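Local coordinates for protein glycoside hydrolase family 81 (Clostridium thermocellum, PDB 6FOP) that probably hydrolyses beta-1,3-glucans such as laminarin as an endo-acting enzyme of glycoside hydrolase family 81, at residues P16-E24 and G408-H416; L467-S477 and L519-A530. All coordinates share one frame; numbering follows the deposited sequence. Where two conformers were deposited one is given.

Contact 1: P16-E24 and G408-H416; sequences PGAKVPQAE and GSDEELNDH
Pro21 and Glu411 bring two irregular loops together, their CA atoms 4.2 Å apart, with the extended run 18-22 passing along the turns of 408-416. Gly408 O accepts from both Glu412 N and Asn414 N, drawing that loop into a tight turn. Across the junction Pro21 CA sends a CA-H...O contact of 3.5 Å to Glu411 O. The ring of Pro21 fits between backbone and side chain: its CD rests 3.2 Å from Asp410 O, while CG meets the branch point of Leu413, CG to CG 3.6 Å, the two side chains crossing nearly at right angles. Lys19 and Glu411 run side by side, CB of Lys19 3.4 Å from CG of Glu411; a bend at chi2 (-69°) then leads the lysine end away, leaving NZ 6.1 Å from Glu411 OE2. A water donates to Asp410 OD2 (2.6 Å), which also bonds Ser405, and accepts from Lys19 N. Another donates to Glu411 O and accepts from Gln22 N, while Tyr403 binds Lys19 O from strand 399-403. The hydrogen-bonded links between the loop after strand 8-11 and the loop leading into helix 416-433 thus pass through water, while their direct contacts are van der Waals packing and C-H...O approaches to backbone carbonyls.

Contact 2: L467-S477 and L519-A530; sequences LRNFDPYEGHS and LGIYLYTTEVEA. With CA (calcium ion), chain B.
Glu527 OE1 is gripped by two donors, Ser477 OG at 2.7 Å, on its syn lone pair, and Trp501 NE1. The other oxygen, OE2, is likewise held twice: Ser477 N reaches it at 2.8 Å from above the carboxylate plane, with an N-H...O angle of 162°, and Gln491 adds a further bond, so the buried group can hardly rotate. The side chain gets there by leaving the helix with CG anti to the backbone N (chi1 -166°) and then bending at chi2. OE1 also lies at the edge of the Phe470 ring, near its plane. Over one face of that ring sits Leu523 CD2, a CH-pi contact 3.7 Å from the centroid, while Thr526 CG2 touches the rim at CZ and the Tyr522 ring stands obliquely to it, planes 75° apart. Residues 470-477 form a short, weakly bonded antiparallel hairpin, preceded by the calcium-binding loop and closed by an Asx turn at Asp471 and a G1 beta bulge in which Gly475 and His476 face Asp471. It packs on helix 514-534 within the family 81 C-terminal domain. At the bulge the chain lies close to the helix: Gly475 O is 3.2 Å from Ala530 CB and receives a CA-H...O contact from Glu527. A water joins Tyr522 OH to Pro472 O. At the other end Leu467 spreads its methyls, CD1 at the edge of the Tyr522 ring and CD2 3.8 Å from Leu519 CD1. The backbone beside these apolar side chains holds a calcium ion through the carbonyl oxygens of Leu467, Arg468 and Phe470, and four waters complete its seven ligands.

How the contacts relate
Contact 2 lies about 5 Å from the centre of the chain, measured centre to centre, and all its touching residues are buried; contact 1, about 21 Å out, is only partly buried. Chemistry follows place: the inner contact combines direct carboxylate bonds with aromatic packing, the outer one waters and aliphatic stems. Contact 1 joins two loops distant in sequence, whereas contact 2 sets a hairpin on a helix within one family region. The two meet where His416 CB packs against Asn469 OD1, at 4.2 Å. Asp453 forms a second connection, hydrogen-bonded to His416 and salt-bridged to Arg468, one of the residues whose carbonyl oxygens hold the calcium ion.

Contact 1: P16-E24 and G408-H416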
loop_
_atom_site.group_PDB
_atom_site.type_symbol
_atom_site.label_atom_id
_atom_site.label_comp_id
_atom_site.label_asym_id
_atom_site.label_seq_id
_atom_site.Cartn_x
_atom_site.Cartn_y
_atom_site.Cartn_z
ATOM N N PRO A 16 -4.861 -22.053 -23.032
ATOM C CA PRO A 16 -6.032 -21.749 -23.823
ATOM C C PRO A 16 -7.145 -21.220 -22.973
ATOM O O PRO A 16 -7.497 -21.817 -21.946
ATOM C CB PRO A 16 -6.420 -23.085 -24.447
ATOM C CG PRO A 16 -5.689 -24.117 -23.658
ATOM C CD PRO A 16 -4.442 -23.456 -23.181
ATOM N N GLY A 17 -7.661 -20.073 -23.408
ATOM C CA GLY A 17 -8.739 -19.396 -22.724
ATOM C C GLY A 17 -8.258 -18.384 -21.717
ATOM O O GLY A 17 -9.049 -17.530 -21.301
ATOM N N ALA A 18 -6.986 -18.482 -21.303
ATOM C CA ALA A 18 -6.418 -17.580 -20.305
ATOM C C ALA A 18 -6.338 -16.198 -20.907
ATOM O O ALA A 18 -6.135 -16.045 -22.122
ATOM C CB ALA A 18 -5.043 -18.054 -19.837
ATOM N N LYS A 19 -6.544 -15.193 -20.060
ATOM C CA LYS A 19 -6.597 -13.823 -20.497
ATOM C C LYS A 19 -5.453 -13.042 -19.879
ATOM O O LYS A 19 -4.915 -13.405 -18.826
ATOM C CB LYS A 19 -7.952 -13.209 -20.144
ATOM C CG LYS A 19 -9.138 -13.830 -20.911
ATOM C CD LYS A 19 -9.076 -13.466 -22.405
ATOM C CE LYS A 19 -9.989 -14.299 -23.288
ATOM N NZ LYS A 19 -9.698 -14.108 -24.748
ATOM N N VAL A 20 -5.066 -11.973 -20.570
ATOM C CA VAL A 20 -3.944 -11.135 -20.177
ATOM C C VAL A 20 -4.395 -9.698 -20.236
ATOM O O VAL A 20 -5.436 -9.391 -20.830
ATOM C CB VAL A 20 -2.697 -11.341 -21.078
ATOM C CG1 VAL A 20 -2.134 -12.727 -20.869
ATOM C CG2 VAL A 20 -2.986 -11.084 -22.563
ATOM N N PRO A 21 -3.612 -8.797 -19.629
ATOM C CA PRO A 21 -3.985 -7.391 -19.794
ATOM C C PRO A 21 -3.932 -6.930 -21.249
ATOM O O PRO A 21 -3.218 -7.512 -22.061
ATOM C CB PRO A 21 -2.929 -6.639 -19.001
ATOM C CG PRO A 21 -2.248 -7.632 -18.182
ATOM C CD PRO A 21 -2.414 -8.971 -18.792
ATOM N N GLN A 22 -4.680 -5.868 -21.540
ATOM C CA GLN A 22 -4.778 -5.326 -22.888
ATOM C C GLN A 22 -3.406 -5.120 -23.546
ATOM O O GLN A 22 -2.407 -4.777 -22.896
ATOM C CB GLN A 22 -5.553 -4.011 -22.881
ATOM C CG GLN A 22 -4.900 -2.922 -22.071
ATOM C CD GLN A 22 -5.727 -1.672 -21.960
ATOM O OE1 GLN A 22 -6.893 -1.701 -21.543
ATOM N NE2 GLN A 22 -5.116 -0.553 -22.294
ATOM N N ALA A 23 -3.399 -5.310 -24.851
ATOM C CA ALA A 23 -2.194 -5.118 -25.656
ATOM C C ALA A 23 -1.732 -3.664 -25.679
ATOM O O ALA A 23 -0.530 -3.397 -25.639
ATOM C CB ALA A 23 -2.449 -5.591 -27.074
ATOM N N GLU A 24 -2.698 -2.733 -25.700
ATOM C CA GLU A 24 -2.405 -1.305 -25.864
ATOM C C GLU A 24 -1.897 -0.720 -24.534
ATOM O O GLU A 24 -2.565 -0.834 -23.506
ATOM C CB GLU A 24 -3.679 -0.540 -26.244
ATOM C CG GLU A 24 -4.369 -0.955 -27.539
ATOM C CD GLU A 24 -5.116 -2.310 -27.544
ATOM O OE1 GLU A 24 -5.462 -2.912 -26.471
ATOM O OE2 GLU A 24 -5.353 -2.772 -28.689
ATOM N N GLY A 408 -9.920 -10.544 -11.623
ATOM C CA GLY A 408 -9.176 -9.654 -12.476
ATOM C C GLY A 408 -7.679 -9.622 -12.233
ATOM O O GLY A 408 -7.004 -8.734 -12.747
ATOM N N SER A 409 -7.114 -10.629 -11.553
ATOM C CA SER A 409 -5.658 -10.733 -11.408
ATOM C C SER A 409 -4.938 -10.841 -12.743
ATOM O O SER A 409 -3.771 -10.458 -12.856
ATOM C CB SER A 409 -5.268 -11.886 -10.472
ATOM O OG SER A 409 -5.679 -13.124 -11.007
ATOM N N ASP A 410 -5.648 -11.370 -13.744
ATOM C CA ASP A 410 -5.136 -11.515 -15.086
ATOM C C ASP A 410 -5.354 -10.266 -15.968
ATOM O O ASP A 410 -4.394 -9.587 -16.310
ATOM C CB ASP A 410 -5.686 -12.794 -15.750
ATOM C CG ASP A 410 -7.204 -12.929 -15.704
ATOM O OD1 ASP A 410 -7.923 -12.099 -15.081
ATOM O OD2 ASP A 410 -7.694 -13.888 -16.317
ATOM N N GLU A 411 -6.611 -9.936 -16.285
ATOM C CA GLU A 411 -6.927 -8.913 -17.275
ATOM C C GLU A 411 -6.774 -7.502 -16.750
ATOM O O GLU A 411 -6.550 -6.565 -17.533
ATOM C CB GLU A 411 -8.368 -9.041 -17.759
ATOM C CG GLU A 411 -8.637 -10.268 -18.555
ATOM C CD GLU A 411 -10.001 -10.198 -19.183
ATOM O OE1 GLU A 411 -11.005 -10.420 -18.455
ATOM O OE2 GLU A 411 -10.045 -9.875 -20.390
ATOM N N GLU A 412 -6.880 -7.332 -15.438
ATOM C CA GLU A 412 -6.822 -6.008 -14.812
ATOM C C GLU A 412 -5.598 -5.805 -13.941
ATOM O O GLU A 412 -5.412 -4.732 -13.351
ATOM C CB GLU A 412 -8.078 -5.799 -13.985
ATOM C CG GLU A 412 -9.355 -5.772 -14.792
ATOM C CD GLU A 412 -10.560 -5.658 -13.901
ATOM O OE1 GLU A 412 -10.630 -4.691 -13.120
ATOM O OE2 GLU A 412 -11.449 -6.526 -13.967
ATOM N N LEU A 413 -4.773 -6.855 -13.798
ATOM C CA LEU A 413 -3.638 -6.833 -12.880
ATOM C C LEU A 413 -4.046 -6.422 -11.479
ATOM O O LEU A 413 -3.300 -5.774 -10.723
ATOM C CB LEU A 413 -2.463 -6.008 -13.445
ATOM C CG LEU A 413 -1.865 -6.600 -14.711
ATOM C CD1 LEU A 413 -0.680 -5.756 -15.151
ATOM C CD2 LEU A 413 -1.483 -8.086 -14.626
ATOM N N ASN A 414 -5.244 -6.857 -11.081
ATOM C CA ASN A 414 -5.687 -6.589 -9.713
ATOM C C ASN A 414 -5.001 -7.501 -8.686
ATOM O O ASN A 414 -4.757 -8.674 -8.958
ATOM C CB ASN A 414 -7.182 -6.821 -9.546
ATOM C CG ASN A 414 -8.048 -5.856 -10.330
ATOM O OD1 ASN A 414 -7.654 -4.735 -10.650
ATOM N ND2 ASN A 414 -9.252 -6.317 -10.667
ATOM N N ASP A 415 -4.703 -6.950 -7.515
ATOM C CA ASP A 415 -4.629 -7.775 -6.308
ATOM C C ASP A 415 -3.448 -8.745 -6.226
ATOM O O ASP A 415 -3.508 -9.704 -5.447
ATOM C CB ASP A 415 -5.920 -8.600 -6.101
ATOM C CG ASP A 415 -7.183 -7.761 -5.975
ATOM O OD1 ASP A 415 -7.090 -6.533 -5.962
ATOM O OD2 ASP A 415 -8.285 -8.360 -5.916
ATOM N N HIS A 416 -2.361 -8.543 -6.961
ATOM C CA HIS A 416 -1.324 -9.569 -6.900
ATOM C C HIS A 416 -0.741 -9.712 -5.494
ATOM O O HIS A 416 -0.323 -10.810 -5.101
ATOM C CB HIS A 416 -0.199 -9.329 -7.905
ATOM C CG HIS A 416 -0.595 -9.618 -9.319
ATOM N ND1 HIS A 416 0.329 -9.768 -10.330
ATOM C CD2 HIS A 416 -1.807 -9.769 -9.897
ATOM C CE1 HIS A 416 -0.298 -10.033 -11.465
ATOM N NE2 HIS A 416 -1.597 -10.030 -11.230
HETATM O O HOH W 1 -7.753 -16.186 -17.496
HETATM O O HOH W 2 -7.690 -7.929 -21.681
HETATM O O HOH W 3 -7.208 -5.737 -20.032
#

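Contact 2: L467-S477 and L519-A530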
loop_
_atom_site.group_PDB
_atom_site.type_symbol
_atom_site.label_atom_id
_atom_site.label_comp_id
_atom_site.label_asym_id
_atom_site.label_seq_id
_atom_site.Cartn_x
_atom_site.Cartn_y
_atom_site.Cartn_z
ATOM N N LEU A 467 8.362 -1.737 -6.861
ATOM C CA LEU A 467 7.301 -1.725 -5.842
ATOM C C LEU A 467 5.900 -1.614 -6.414
ATOM O O LEU A 467 5.172 -0.622 -6.176
ATOM C CB LEU A 467 7.565 -0.619 -4.809
ATOM C CG LEU A 467 8.845 -0.655 -3.992
ATOM C CD1 LEU A 467 8.857 0.498 -2.998
ATOM C CD2 LEU A 467 9.035 -2.005 -3.281
ATOM N N ARG A 468 5.489 -2.645 -7.139
ATOM C CA ARG A 468 4.198 -2.591 -7.811
ATOM C C ARG A 468 3.048 -2.142 -6.931
ATOM O O ARG A 468 2.516 -1.027 -7.085
ATOM C CB ARG A 468 3.841 -3.906 -8.512
ATOM C CG ARG A 468 2.591 -3.812 -9.371
ATOM C CD ARG A 468 2.045 -5.157 -9.809
ATOM N NE ARG A 468 3.066 -5.946 -10.482
ATOM C CZ ARG A 468 3.427 -5.812 -11.759
ATOM N NH1 ARG A 468 2.852 -4.908 -12.568
ATOM N NH2 ARG A 468 4.407 -6.559 -12.240
ATOM N N ASN A 469 2.618 -2.989 -5.985
ATOM C CA ASN A 469 1.387 -2.654 -5.268
ATOM C C ASN A 469 1.519 -1.536 -4.233
ATOM O O ASN A 469 0.543 -0.807 -3.988
ATOM C CB ASN A 469 0.757 -3.888 -4.669
ATOM C CG ASN A 469 0.271 -4.826 -5.744
ATOM O OD1 ASN A 469 1.036 -5.703 -6.178
ATOM N ND2 ASN A 469 -0.944 -4.644 -6.215
ATOM N N PHE A 470 2.712 -1.348 -3.674
ATOM C CA PHE A 470 2.900 -0.372 -2.615
ATOM C C PHE A 470 3.054 1.021 -3.203
ATOM O O PHE A 470 3.821 1.181 -4.167
ATOM C CB PHE A 470 4.107 -0.709 -1.772
ATOM C CG PHE A 470 4.195 0.090 -0.505
ATOM C CD1 PHE A 470 3.271 -0.136 0.531
ATOM C CD2 PHE A 470 5.195 1.006 -0.297
ATOM C CE1 PHE A 470 3.346 0.581 1.714
ATOM C CE2 PHE A 470 5.274 1.707 0.894
ATOM C CZ PHE A 470 4.343 1.492 1.900
ATOM N N ASP A 471 2.410 2.024 -2.604
ATOM C CA ASP A 471 2.563 3.458 -2.972
ATOM C C ASP A 471 3.446 4.069 -1.869
ATOM O O ASP A 471 3.009 4.228 -0.724
ATOM C CB ASP A 471 1.198 4.108 -2.995
ATOM C CG ASP A 471 1.222 5.593 -3.356
ATOM O OD1 ASP A 471 2.207 6.271 -2.984
ATOM O OD2 ASP A 471 0.185 6.054 -3.908
ATOM N N PRO A 472 4.696 4.395 -2.198
ATOM C CA PRO A 472 5.605 4.883 -1.152
ATOM C C PRO A 472 5.173 6.159 -0.442
ATOM O O PRO A 472 5.587 6.410 0.701
ATOM C CB PRO A 472 6.934 5.081 -1.885
ATOM C CG PRO A 472 6.814 4.308 -3.134
ATOM C CD PRO A 472 5.380 4.256 -3.500
ATOM N N TYR A 473 4.398 6.992 -1.130
ATOM C CA TYR A 473 4.047 8.293 -0.580
ATOM C C TYR A 473 2.740 8.254 0.213
ATOM O O TYR A 473 2.651 8.840 1.294
ATOM C CB TYR A 473 4.093 9.433 -1.622
ATOM C CG TYR A 473 4.495 10.770 -1.047
ATOM C CD1 TYR A 473 3.532 11.660 -0.567
ATOM C CD2 TYR A 473 5.818 11.161 -1.043
ATOM C CE1 TYR A 473 3.898 12.877 -0.052
ATOM C CE2 TYR A 473 6.185 12.397 -0.525
ATOM C CZ TYR A 473 5.214 13.277 -0.070
ATOM O OH TYR A 473 5.578 14.514 0.448
ATOM N N GLU A 474 1.732 7.571 -0.314
ATOM C CA GLU A 474 0.533 7.352 0.501
ATOM C C GLU A 474 0.811 6.386 1.654
ATOM O O GLU A 474 0.026 6.347 2.596
ATOM C CB GLU A 474 -0.656 6.851 -0.322
ATOM C CG GLU A 474 -1.217 7.901 -1.262
ATOM C CD GLU A 474 -2.710 7.881 -1.462
ATOM O OE1 GLU A 474 -3.489 7.243 -0.678
ATOM O OE2 GLU A 474 -3.147 8.591 -2.408
ATOM N N GLY A 475 1.875 5.589 1.540
ATOM C CA GLY A 475 2.248 4.643 2.584
ATOM C C GLY A 475 1.416 3.392 2.680
ATOM O O GLY A 475 1.443 2.731 3.715
ATOM N N HIS A 476 0.664 3.070 1.629
ATOM C CA HIS A 476 -0.138 1.872 1.622
ATOM C C HIS A 476 -0.189 1.323 0.212
ATOM O O HIS A 476 0.271 1.994 -0.737
ATOM C CB HIS A 476 -1.560 2.131 2.152
ATOM C CG HIS A 476 -2.353 3.037 1.272
ATOM N ND1 HIS A 476 -3.004 2.588 0.139
ATOM C CD2 HIS A 476 -2.508 4.382 1.299
ATOM C CE1 HIS A 476 -3.515 3.632 -0.501
ATOM N NE2 HIS A 476 -3.256 4.718 0.201
ATOM N N SER A 477 -0.828 0.186 0.042
ATOM C CA SER A 477 -0.959 -0.465 -1.220
ATOM C C SER A 477 -2.241 -0.151 -1.964
ATOM O O SER A 477 -3.210 0.390 -1.384
ATOM C CB SER A 477 -0.757 -1.957 -1.031
ATOM O OG SER A 477 0.513 -2.228 -0.477
ATOM N N LEU A 519 13.305 -4.909 3.113
ATOM C CA LEU A 519 12.183 -4.551 2.232
ATOM C C LEU A 519 10.865 -4.852 2.943
ATOM O O LEU A 519 9.947 -4.016 2.983
ATOM C CB LEU A 519 12.276 -5.330 0.922
ATOM C CG LEU A 519 11.041 -5.338 0.003
ATOM C CD1 LEU A 519 10.779 -3.976 -0.609
ATOM C CD2 LEU A 519 11.170 -6.412 -1.063
ATOM N N GLY A 520 10.742 -6.060 3.474
ATOM C CA GLY A 520 9.540 -6.438 4.212
ATOM C C GLY A 520 9.258 -5.527 5.388
ATOM O O GLY A 520 8.100 -5.152 5.626
ATOM N N ILE A 521 10.295 -5.206 6.156
ATOM C CA ILE A 521 10.151 -4.339 7.315
ATOM C C ILE A 521 9.676 -2.963 6.882
ATOM O O ILE A 521 8.796 -2.369 7.507
ATOM C CB ILE A 521 11.415 -4.324 8.187
ATOM C CG1 ILE A 521 11.633 -5.723 8.776
ATOM C CG2 ILE A 521 11.330 -3.254 9.271
ATOM C CD1 ILE A 521 12.943 -5.903 9.501
ATOM N N TYR A 522 10.263 -2.448 5.813
ATOM C CA TYR A 522 9.829 -1.173 5.216
ATOM C C TYR A 522 8.343 -1.178 4.855
ATOM O O TYR A 522 7.549 -0.294 5.253
ATOM C CB TYR A 522 10.718 -0.856 3.997
ATOM C CG TYR A 522 10.146 0.157 3.004
ATOM C CD1 TYR A 522 10.051 1.503 3.338
ATOM C CD2 TYR A 522 9.659 -0.239 1.771
ATOM C CE1 TYR A 522 9.522 2.435 2.452
ATOM C CE2 TYR A 522 9.106 0.692 0.897
ATOM C CZ TYR A 522 9.048 2.008 1.239
ATOM O OH TYR A 522 8.495 2.912 0.360
ATOM N N LEU A 523 7.948 -2.186 4.080
ATOM C CA LEU A 523 6.546 -2.278 3.644
ATOM C C LEU A 523 5.584 -2.447 4.795
ATOM O O LEU A 523 4.560 -1.767 4.877
ATOM C CB LEU A 523 6.384 -3.400 2.621
ATOM C CG LEU A 523 7.191 -3.243 1.328
ATOM C CD1 LEU A 523 7.227 -4.553 0.545
ATOM C CD2 LEU A 523 6.594 -2.128 0.461
ATOM N N TYR A 524 5.886 -3.413 5.652
ATOM C CA TYR A 524 5.036 -3.737 6.781
ATOM C C TYR A 524 4.854 -2.557 7.716
ATOM O O TYR A 524 3.728 -2.173 8.062
ATOM C CB TYR A 524 5.661 -4.924 7.539
ATOM C CG TYR A 524 4.954 -5.299 8.823
ATOM C CD1 TYR A 524 3.843 -6.135 8.829
ATOM C CD2 TYR A 524 5.381 -4.786 10.033
ATOM C CE1 TYR A 524 3.198 -6.448 10.025
ATOM C CE2 TYR A 524 4.752 -5.120 11.223
ATOM C CZ TYR A 524 3.659 -5.943 11.215
ATOM O OH TYR A 524 3.047 -6.251 12.398
ATOM N N THR A 525 5.963 -1.973 8.152
ATOM C CA THR A 525 5.910 -0.897 9.121
ATOM C C THR A 525 5.159 0.306 8.562
ATOM O O THR A 525 4.328 0.914 9.232
ATOM C CB THR A 525 7.338 -0.538 9.560
ATOM O OG1 THR A 525 8.007 -1.728 10.060
ATOM C CG2 THR A 525 7.324 0.498 10.648
ATOM N N THR A 526 5.452 0.633 7.297
ATOM C CA THR A 526 4.819 1.808 6.707
ATOM C C THR A 526 3.313 1.559 6.485
ATOM O O THR A 526 2.493 2.407 6.851
ATOM C CB THR A 526 5.498 2.188 5.405
ATOM O OG1 THR A 526 6.901 2.386 5.615
ATOM C CG2 THR A 526 4.891 3.492 4.878
ATOM N N GLU A 527 2.929 0.403 5.916
ATOM C CA GLU A 527 1.514 0.138 5.727
ATOM C C GLU A 527 0.740 0.173 7.029
ATOM O O GLU A 527 -0.364 0.728 7.092
ATOM C CB GLU A 527 1.284 -1.153 4.930
ATOM C CG GLU A 527 -0.147 -1.273 4.420
ATOM C CD GLU A 527 -0.317 -1.439 2.914
ATOM O OE1 GLU A 527 0.671 -1.768 2.205
ATOM O OE2 GLU A 527 -1.453 -1.192 2.433
ATOM N N VAL A 528 1.328 -0.372 8.086
ATOM C CA VAL A 528 0.664 -0.341 9.385
ATOM C C VAL A 528 0.424 1.123 9.817
ATOM O O VAL A 528 -0.656 1.470 10.310
ATOM C CB VAL A 528 1.484 -1.105 10.438
ATOM C CG1 VAL A 528 0.993 -0.784 11.847
ATOM C CG2 VAL A 528 1.376 -2.623 10.183
ATOM N N GLU A 529 1.433 1.970 9.634
ATOM C CA GLU A 529 1.285 3.391 10.013
ATOM C C GLU A 529 0.160 4.060 9.209
ATOM O O GLU A 529 -0.671 4.805 9.774
ATOM C CB GLU A 529 2.582 4.154 9.787
ATOM C CG GLU A 529 3.685 3.778 10.740
ATOM C CD GLU A 529 3.480 4.279 12.159
ATOM O OE1 GLU A 529 2.819 5.328 12.371
ATOM O OE2 GLU A 529 4.038 3.658 13.071
ATOM N N ALA A 530 0.088 3.770 7.902
ATOM C CA ALA A 530 -0.990 4.313 7.077
ATOM C C ALA A 530 -2.365 3.773 7.511
ATOM O O ALA A 530 -3.345 4.515 7.597
ATOM C CB ALA A 530 -0.729 4.030 5.599
HETATM CA CA CA B . 3.647 1.106 -6.486
HETATM O O HOH W 4 1.336 1.378 -5.799
HETATM O O HOH W 5 7.521 4.902 1.850
HETATM O O HOH W 6 3.247 3.507 -6.505
HETATM O O HOH W 7 3.237 1.202 -8.828
HETATM O O HOH W 8 5.812 1.921 -7.083
#